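PDB 5FQ8: outer membrane protein Omp121, which probably imports nutrients, perhaps peptides, across the bacterial outer membrane as a TonB-dependent transporter working together with surface lipoproteins. Local coordinates for residues T207-G212 with W225-N230; S232-P237 with Q349-N354; P356-T361 with E426-G431. One frame throughout, in Å; residues are numbered along the deposited sequence.

Contact 1: residues T207-G212 with W225-N230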
loop_
_atom_site.group_PDB
_atom_site.type_symbol
_atom_site.label_atom_id
_atom_site.label_comp_id
_atom_site.label_asym_id
_atom_site.label_seq_id
_atom_site.Cartn_x
_atom_site.Cartn_y
_atom_site.Cartn_z
ATOM N N THR B 207 11.797 7.761 42.244
ATOM C CA THR B 207 12.299 7.879 40.888
ATOM C C THR B 207 11.796 9.186 40.308
ATOM O O THR B 207 10.834 9.771 40.797
ATOM C CB THR B 207 11.866 6.703 40.031
ATOM O OG1 THR B 207 12.112 5.493 40.745
ATOM C CG2 THR B 207 12.646 6.658 38.742
ATOM N N GLU B 208 12.480 9.657 39.276
ATOM C CA GLU B 208 12.119 10.896 38.613
ATOM C C GLU B 208 11.457 10.654 37.271
ATOM O O GLU B 208 11.144 11.610 36.572
ATOM C CB GLU B 208 13.358 11.773 38.454
ATOM C CG GLU B 208 14.069 11.999 39.764
ATOM C CD GLU B 208 15.368 12.730 39.625
ATOM O OE1 GLU B 208 15.679 13.182 38.514
ATOM O OE2 GLU B 208 16.084 12.845 40.635
ATOM N N LEU B 209 11.197 9.411 36.918
ATOM C CA LEU B 209 10.841 9.107 35.539
ATOM C C LEU B 209 9.889 7.929 35.373
ATOM O O LEU B 209 9.746 7.452 34.246
ATOM C CB LEU B 209 12.126 8.825 34.736
ATOM C CG LEU B 209 12.771 9.839 33.785
ATOM C CD1 LEU B 209 13.415 10.997 34.501
ATOM C CD2 LEU B 209 13.799 9.117 32.961
ATOM N N GLU B 210 9.230 7.438 36.411
ATOM C CA GLU B 210 8.492 6.194 36.259
ATOM C C GLU B 210 7.121 6.419 35.654
ATOM O O GLU B 210 6.545 7.502 35.725
ATOM C CB GLU B 210 8.283 5.489 37.592
ATOM C CG GLU B 210 9.528 5.074 38.284
ATOM C CD GLU B 210 10.289 4.014 37.563
ATOM O OE1 GLU B 210 9.674 3.065 37.048
ATOM O OE2 GLU B 210 11.516 4.142 37.506
ATOM N N ASN B 211 6.572 5.346 35.103
ATOM C CA ASN B 211 5.194 5.338 34.653
ATOM C C ASN B 211 4.269 4.704 35.669
ATOM O O ASN B 211 3.287 4.071 35.288
ATOM C CB ASN B 211 5.102 4.590 33.338
ATOM C CG ASN B 211 5.594 3.204 33.472
ATOM O OD1 ASN B 211 6.512 2.953 34.235
ATOM N ND2 ASN B 211 4.971 2.278 32.782
ATOM N N GLY B 212 4.570 4.842 36.952
ATOM C CA GLY B 212 3.886 4.060 37.958
ATOM C C GLY B 212 4.116 4.665 39.320
ATOM O O GLY B 212 4.779 5.692 39.466
ATOM N N TRP B 225 11.108 15.587 39.396
ATOM C CA TRP B 225 10.403 14.634 38.560
ATOM C C TRP B 225 10.672 14.976 37.101
ATOM O O TRP B 225 11.109 16.079 36.771
ATOM C CB TRP B 225 8.901 14.619 38.864
ATOM C CG TRP B 225 8.177 15.835 38.448
ATOM C CD1 TRP B 225 8.169 17.039 39.064
ATOM C CD2 TRP B 225 7.337 15.956 37.317
ATOM N NE1 TRP B 225 7.383 17.914 38.380
ATOM C CE2 TRP B 225 6.855 17.267 37.297
ATOM C CE3 TRP B 225 6.950 15.081 36.305
ATOM C CZ2 TRP B 225 6.009 17.723 36.306
ATOM C CZ3 TRP B 225 6.108 15.537 35.328
ATOM C CH2 TRP B 225 5.648 16.840 35.332
ATOM N N GLY B 226 10.425 14.004 36.240
ATOM C CA GLY B 226 10.490 14.236 34.818
ATOM C C GLY B 226 11.911 14.301 34.305
ATOM O O GLY B 226 12.888 14.158 35.034
ATOM N N ASN B 227 12.017 14.520 33.005
ATOM C CA ASN B 227 13.317 14.582 32.368
ATOM C C ASN B 227 13.990 15.912 32.654
ATOM O O ASN B 227 13.475 16.763 33.383
ATOM C CB ASN B 227 13.183 14.359 30.873
ATOM C CG ASN B 227 13.306 12.916 30.504
ATOM O OD1 ASN B 227 14.239 12.239 30.915
ATOM N ND2 ASN B 227 12.357 12.424 29.734
ATOM N N VAL B 228 15.176 16.079 32.086
ATOM C CA VAL B 228 15.966 17.284 32.261
ATOM C C VAL B 228 16.087 17.951 30.911
ATOM O O VAL B 228 16.495 17.313 29.942
ATOM C CB VAL B 228 17.355 16.977 32.846
ATOM C CG1 VAL B 228 18.082 18.261 33.126
ATOM C CG2 VAL B 228 17.227 16.171 34.106
ATOM N N TYR B 229 15.714 19.216 30.837
ATOM C CA TYR B 229 15.756 19.966 29.594
ATOM C C TYR B 229 16.591 21.209 29.820
ATOM O O TYR B 229 16.277 22.014 30.701
ATOM C CB TYR B 229 14.351 20.338 29.119
ATOM C CG TYR B 229 14.303 21.371 28.014
ATOM C CD1 TYR B 229 14.262 22.728 28.306
ATOM C CD2 TYR B 229 14.273 20.988 26.681
ATOM C CE1 TYR B 229 14.211 23.668 27.306
ATOM C CE2 TYR B 229 14.218 21.921 25.677
ATOM C CZ TYR B 229 14.186 23.263 25.991
ATOM O OH TYR B 229 14.131 24.198 24.980
ATOM N N ASN B 230 17.639 21.363 29.019
ATOM C CA ASN B 230 18.475 22.553 29.040
ATOM C C ASN B 230 18.991 22.815 30.447
ATOM O O ASN B 230 18.968 23.942 30.945
ATOM C CB ASN B 230 17.715 23.760 28.504
ATOM C CG ASN B 230 18.631 24.882 28.093
ATOM O OD1 ASN B 230 19.750 24.999 28.591
ATOM N ND2 ASN B 230 18.171 25.709 27.172
#
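Leu209 and Asn227 send their side chains across one another at about a right angle, where a loop packs against the corner of a three-stranded antiparallel sheet. Both segments belong to the long excursion between barrel strands 177-188 and 252-264 of a TonB-dependent transporter, so the contact folds one outer loop back on itself. The leucine fork makes the nearest side-chain approach: CD1 of Leu209 lies 3.2 Å from the carbonyl O of Gly226, while CD2 of Leu209 approaches OD1 of Asn227 at 3.8 Å. Glu208 comes in alongside and buries the larger area. Its CB lies over the backbone at CA of Trp225, 4.1 Å away, and with CG anti to its own carbonyl carbon (chi1 -54°) and the chain extended from there, its carboxylate travels past the corner, where Gln233 holds it. The backbones are joined by a weak bond from N of Gly226 to O of Glu208, bent to 129°. At Gly226 the chain changes direction, its positive phi of 77° suiting a residue without a side chain. The CB of Trp225 points away from the loop; its indole takes Lys236 in a cation-pi contact, and NE1 bonds to OG of Ser9 of the partner lipoprotein BT_2262. Asn227 also begins by pointing away, yet its amide swings back, setting OD1 against the leucine methyls while ND2 donates to OD1 of Asn430.

Contact 2: residues S232-P237 with Q349-N354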
loop_
_atom_site.group_PDB
_atom_site.type_symbol
_atom_site.label_atom_id
_atom_site.label_comp_id
_atom_site.label_asym_id
_atom_site.label_seq_id
_atom_site.Cartn_x
_atom_site.Cartn_y
_atom_site.Cartn_z
ATOM N N SER B 232 17.771 22.007 33.234
ATOM C CA SER B 232 16.714 22.395 34.147
ATOM C C SER B 232 15.749 21.235 34.283
ATOM O O SER B 232 15.603 20.422 33.370
ATOM C CB SER B 232 15.974 23.629 33.658
ATOM O OG SER B 232 15.064 23.288 32.631
ATOM N N GLN B 233 15.090 21.166 35.433
ATOM C CA GLN B 233 14.171 20.081 35.724
ATOM C C GLN B 233 13.021 20.633 36.553
ATOM O O GLN B 233 13.155 21.659 37.220
ATOM C CB GLN B 233 14.899 18.958 36.451
ATOM C CG GLN B 233 14.172 17.656 36.542
ATOM C CD GLN B 233 14.971 16.658 37.323
ATOM O OE1 GLN B 233 15.997 17.002 37.895
ATOM N NE2 GLN B 233 14.525 15.414 37.344
ATOM N N LYS B 234 11.881 19.956 36.500
ATOM C CA LYS B 234 10.734 20.400 37.280
ATOM C C LYS B 234 10.799 19.854 38.700
ATOM O O LYS B 234 11.295 18.754 38.949
ATOM C CB LYS B 234 9.417 19.988 36.623
ATOM C CG LYS B 234 8.935 20.962 35.571
ATOM C CD LYS B 234 7.648 20.504 34.929
ATOM C CE LYS B 234 7.154 21.496 33.900
ATOM N NZ LYS B 234 5.813 21.126 33.384
ATOM N N LEU B 235 10.270 20.643 39.629
ATOM C CA LEU B 235 10.351 20.403 41.062
ATOM C C LEU B 235 9.004 20.741 41.672
ATOM O O LEU B 235 8.495 21.842 41.461
ATOM C CB LEU B 235 11.448 21.263 41.680
ATOM C CG LEU B 235 11.664 21.217 43.175
ATOM C CD1 LEU B 235 12.342 19.936 43.518
ATOM C CD2 LEU B 235 12.526 22.377 43.555
ATOM N N LYS B 236 8.433 19.806 42.423
ATOM C CA LYS B 236 7.058 19.908 42.877
ATOM C C LYS B 236 6.936 19.236 44.234
ATOM O O LYS B 236 7.734 18.357 44.570
ATOM C CB LYS B 236 6.097 19.256 41.877
ATOM C CG LYS B 236 5.771 17.825 42.160
ATOM C CD LYS B 236 4.860 17.293 41.087
ATOM C CE LYS B 236 4.357 15.912 41.434
ATOM N NZ LYS B 236 5.113 15.277 42.565
ATOM N N PRO B 237 5.941 19.613 45.029
ATOM C CA PRO B 237 5.731 18.927 46.301
ATOM C C PRO B 237 5.218 17.518 46.074
ATOM O O PRO B 237 4.348 17.276 45.236
ATOM C CB PRO B 237 4.684 19.798 47.002
ATOM C CG PRO B 237 4.650 21.071 46.248
ATOM C CD PRO B 237 5.000 20.728 44.857
ATOM N N GLN B 349 2.070 22.113 24.661
ATOM C CA GLN B 349 3.270 21.685 23.956
ATOM C C GLN B 349 4.326 22.772 23.859
ATOM O O GLN B 349 5.440 22.481 23.439
ATOM C CB GLN B 349 2.918 21.207 22.560
ATOM C CG GLN B 349 1.954 20.077 22.544
ATOM C CD GLN B 349 2.529 18.835 23.151
ATOM O OE1 GLN B 349 3.535 18.324 22.691
ATOM N NE2 GLN B 349 1.903 18.345 24.198
ATOM N N ASN B 350 4.009 24.015 24.208
ATOM C CA ASN B 350 5.053 25.024 24.252
ATOM C C ASN B 350 5.862 24.945 25.523
ATOM O O ASN B 350 6.783 25.740 25.705
ATOM C CB ASN B 350 4.458 26.410 24.110
ATOM C CG ASN B 350 4.078 26.709 22.703
ATOM O OD1 ASN B 350 3.071 26.217 22.211
ATOM N ND2 ASN B 350 4.891 27.502 22.026
ATOM N N ASP B 351 5.518 24.019 26.399
ATOM C CA ASP B 351 6.323 23.652 27.551
ATOM C C ASP B 351 7.261 22.526 27.123
ATOM O O ASP B 351 6.817 21.385 26.928
ATOM C CB ASP B 351 5.425 23.234 28.709
ATOM C CG ASP B 351 6.182 22.995 29.982
ATOM O OD1 ASP B 351 7.383 23.312 30.053
ATOM O OD2 ASP B 351 5.560 22.495 30.927
ATOM N N PRO B 352 8.546 22.804 26.953
ATOM C CA PRO B 352 9.456 21.783 26.428
ATOM C C PRO B 352 9.338 20.459 27.126
ATOM O O PRO B 352 9.380 19.417 26.466
ATOM C CB PRO B 352 10.838 22.413 26.653
ATOM C CG PRO B 352 10.627 23.482 27.662
ATOM C CD PRO B 352 9.269 24.002 27.385
ATOM N N PHE B 353 9.126 20.472 28.441
ATOM C CA PHE B 353 9.045 19.237 29.198
ATOM C C PHE B 353 7.891 18.346 28.776
ATOM O O PHE B 353 7.832 17.205 29.234
ATOM C CB PHE B 353 8.896 19.525 30.676
ATOM C CG PHE B 353 10.087 20.172 31.300
ATOM C CD1 PHE B 353 11.106 19.409 31.816
ATOM C CD2 PHE B 353 10.160 21.539 31.423
ATOM C CE1 PHE B 353 12.185 19.995 32.417
ATOM C CE2 PHE B 353 11.238 22.136 32.024
ATOM C CZ PHE B 353 12.256 21.363 32.525
ATOM N N ASN B 354 6.966 18.826 27.946
ATOM C CA ASN B 354 5.878 17.987 27.469
ATOM C C ASN B 354 6.097 17.493 26.060
ATOM O O ASN B 354 5.320 16.656 25.590
ATOM C CB ASN B 354 4.542 18.730 27.476
ATOM C CG ASN B 354 4.116 19.159 28.833
ATOM O OD1 ASN B 354 4.390 18.514 29.825
ATOM N ND2 ASN B 354 3.431 20.271 28.887
#
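Lys234 spans the gap from strand 232-237 to the 349-354 loop, and its ammonium NZ donates to OD2 of Asp351 at 2.8 Å. The salt bridge uses the syn lone pair of OD2, the one on the side of the other carboxylate oxygen. Asp351 holds CG anti to its backbone N (chi1 -173°), which brings its carboxylate to the end of a lysine extended beyond CG; the two side chains come from opposite directions. A second, longer and weaker ion pair links the same NZ to Asp7 of the lipoprotein BT_2262.

On its way the lysine slides over Phe353. CG of Lys234 sits 4.3 Å from the ring centroid, 6° off the normal, a CH-pi contact over the middle of one face. Further out, CE of Lys234 lies 3.9 Å from CD2 of Phe353. Ser232 comes to the rim of the ring instead, its OG 3.4 Å from CZ of Phe353; that hydroxyl finds its polar partner in the carbonyl O of Tyr229. CB of Gln233 points away from the loop, and its NE2 is shared between OE1 of Glu208 and O of Gly226. Within the loop, N of Asn354 bonds to O of Asp351 at 2.8 Å, closing the 3-10 turn that presents both the carboxylate and the ring.

Residues 232-235 also pair antiparallel with a strand of BT_2262, so the sheet continues into the lipoprotein. With an acidic partner at its end and its methylenes laid on an aromatic face, the buried Lys234 is likely to stay protonated, its charge held mainly by Asp351, with at most a weak pull from Asp7 of BT_2262.

Contact 3: residues P356-T361 with E426-G431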
loop_
_atom_site.group_PDB
_atom_site.type_symbol
_atom_site.label_atom_id
_atom_site.label_comp_id
_atom_site.label_asym_id
_atom_site.label_seq_id
_atom_site.Cartn_x
_atom_site.Cartn_y
_atom_site.Cartn_z
ATOM N N PRO B 356 7.598 15.361 23.025
ATOM C CA PRO B 356 7.794 13.907 23.115
ATOM C C PRO B 356 9.174 13.494 23.554
ATOM O O PRO B 356 9.332 12.431 24.156
ATOM C CB PRO B 356 7.509 13.443 21.688
ATOM C CG PRO B 356 6.612 14.454 21.143
ATOM C CD PRO B 356 7.075 15.751 21.712
ATOM N N GLY B 357 10.186 14.312 23.279
ATOM C CA GLY B 357 11.531 13.957 23.664
ATOM C C GLY B 357 11.852 14.198 25.113
ATOM O O GLY B 357 12.808 13.617 25.625
ATOM N N TYR B 358 11.081 15.027 25.795
ATOM C CA TYR B 358 11.346 15.294 27.197
ATOM C C TYR B 358 10.152 14.960 28.084
ATOM O O TYR B 358 10.056 15.465 29.201
ATOM C CB TYR B 358 11.790 16.747 27.368
ATOM C CG TYR B 358 13.094 17.063 26.683
ATOM C CD1 TYR B 358 13.154 17.234 25.318
ATOM C CD2 TYR B 358 14.265 17.203 27.410
ATOM C CE1 TYR B 358 14.345 17.519 24.689
ATOM C CE2 TYR B 358 15.452 17.493 26.795
ATOM C CZ TYR B 358 15.492 17.648 25.431
ATOM O OH TYR B 358 16.694 17.941 24.816
ATOM N N TYR B 359 9.255 14.101 27.616
ATOM C CA TYR B 359 8.125 13.658 28.419
ATOM C C TYR B 359 8.604 12.963 29.684
ATOM O O TYR B 359 9.659 12.338 29.700
ATOM C CB TYR B 359 7.277 12.717 27.591
ATOM C CG TYR B 359 5.981 12.291 28.215
ATOM C CD1 TYR B 359 5.048 13.220 28.638
ATOM C CD2 TYR B 359 5.673 10.948 28.342
ATOM C CE1 TYR B 359 3.857 12.819 29.198
ATOM C CE2 TYR B 359 4.498 10.541 28.894
ATOM C CZ TYR B 359 3.590 11.476 29.321
ATOM O OH TYR B 359 2.415 11.056 29.871
ATOM N N TYR B 360 7.820 13.067 30.758
ATOM C CA TYR B 360 8.356 12.706 32.063
ATOM C C TYR B 360 8.675 11.221 32.187
ATOM O O TYR B 360 9.429 10.842 33.086
ATOM C CB TYR B 360 7.403 13.147 33.176
ATOM C CG TYR B 360 6.096 12.411 33.235
ATOM C CD1 TYR B 360 5.004 12.856 32.527
ATOM C CD2 TYR B 360 5.951 11.283 34.011
ATOM C CE1 TYR B 360 3.821 12.195 32.572
ATOM C CE2 TYR B 360 4.768 10.613 34.060
ATOM C CZ TYR B 360 3.709 11.075 33.336
ATOM O OH TYR B 360 2.514 10.423 33.366
ATOM N N THR B 361 8.154 10.368 31.305
ATOM C CA THR B 361 8.443 8.957 31.439
ATOM C C THR B 361 8.671 8.298 30.083
ATOM O O THR B 361 7.923 8.551 29.138
ATOM C CB THR B 361 7.325 8.256 32.184
ATOM O OG1 THR B 361 7.689 6.888 32.384
ATOM C CG2 THR B 361 6.039 8.356 31.410
ATOM N N GLU B 426 16.849 11.511 17.927
ATOM C CA GLU B 426 18.206 12.023 18.060
ATOM C C GLU B 426 18.264 13.179 19.043
ATOM O O GLU B 426 17.578 14.185 18.869
ATOM C CB GLU B 426 18.717 12.478 16.708
ATOM C CG GLU B 426 20.060 13.153 16.761
ATOM C CD GLU B 426 20.355 13.949 15.521
ATOM O OE1 GLU B 426 19.935 13.524 14.429
ATOM O OE2 GLU B 426 20.995 15.010 15.645
ATOM N N GLY B 427 19.075 13.035 20.081
ATOM C CA GLY B 427 19.420 14.160 20.917
ATOM C C GLY B 427 18.567 14.366 22.140
ATOM O O GLY B 427 18.846 15.279 22.918
ATOM N N THR B 428 17.554 13.559 22.339
ATOM C CA THR B 428 16.659 13.711 23.464
ATOM C C THR B 428 16.801 12.535 24.414
ATOM O O THR B 428 17.290 11.472 24.029
ATOM C CB THR B 428 15.217 13.791 22.981
ATOM O OG1 THR B 428 14.883 12.558 22.341
ATOM C CG2 THR B 428 15.059 14.921 22.013
ATOM N N PRO B 429 16.392 12.690 25.673
ATOM C CA PRO B 429 16.496 11.561 26.597
ATOM C C PRO B 429 15.605 10.395 26.235
ATOM O O PRO B 429 15.932 9.263 26.591
ATOM C CB PRO B 429 16.093 12.179 27.937
ATOM C CG PRO B 429 16.365 13.604 27.795
ATOM C CD PRO B 429 16.042 13.928 26.381
ATOM N N ASN B 430 14.525 10.614 25.514
ATOM C CA ASN B 430 13.490 9.605 25.449
ATOM C C ASN B 430 13.334 8.623 24.285
ATOM O O ASN B 430 12.529 7.730 24.426
ATOM C CB ASN B 430 12.141 10.301 25.572
ATOM C CG ASN B 430 11.770 10.617 27.004
ATOM O OD1 ASN B 430 12.431 10.209 27.953
ATOM N ND2 ASN B 430 10.670 11.329 27.164
ATOM N N GLY B 431 14.047 8.688 23.168
ATOM C CA GLY B 431 15.238 9.465 22.934
ATOM C C GLY B 431 16.424 8.564 22.641
ATOM O O GLY B 431 16.398 7.359 22.890
#
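Asn430 drives its amide into the bend of residues 356-361, where ND2 serves two carbonyls. The firmer bond goes to O of Tyr359, 2.9 Å from ND2 and nearly straight at 168°; the acceptor lies in the plane of the asparagine amide, while the donor is tilted 21° from the plane of the tyrosine carbonyl. A weak bond of 3.5 Å runs from the same ND2 to O of Pro356. Beside them the backbone N of Asn430 reaches O of Gly357, again weakly, and OD1 is engaged by Asn227. A leucine here would probably leave O of Tyr359 without its straight bond and ND2 of Asn227 without its acceptor OD1, weakening the join between the two loops.

Packing is close next to this amide. CD of Pro429 touches O of Gly357 at 3.3 Å and hangs over one face of the Tyr358 ring, 3.9 Å from its centroid and offset toward the rim, a CH-pi contact in which the two side chains cross at about a right angle. Thr428 leans its CG2 toward CE1 of the same ring, 3.8 Å away, and against the bare CA of Gly357, while OG1 turns to O of Tyr424. Toward the exposed Gly427 the contact opens to solvent: OH of Tyr358 comes no nearer to O of Gly427 than 3.9 Å. Neither segment forms regular structure; this is loop-to-loop packing between two excursions of a TonB-dependent beta-barrel, one following strand 306-320 and the other strand 398-417.

Three long excursions of the barrel converge here, the contact centres lying about 9 Å (1 and 2), 10 Å (1 and 3) and 12 Å (2 and 3) apart. Contact 1 joins the others: OE1 of Glu208 meets NE2 of Gln233 at 2.8 Å, and O of Leu209 meets OG1 of Thr361, also at 2.8 Å. Contacts 2 and 3 touch by packing, Pro352 against Tyr358, while Tyr229 sets its ring edge-to-face with Tyr358. None lies at the annotated metal or lipid sites. The cluster nevertheless borders other chains: strand 232-237 lies against the lipoprotein BT_2262, and Glu210 and Asn211 of the 207-212 loop pack on a bound peptide's backbone.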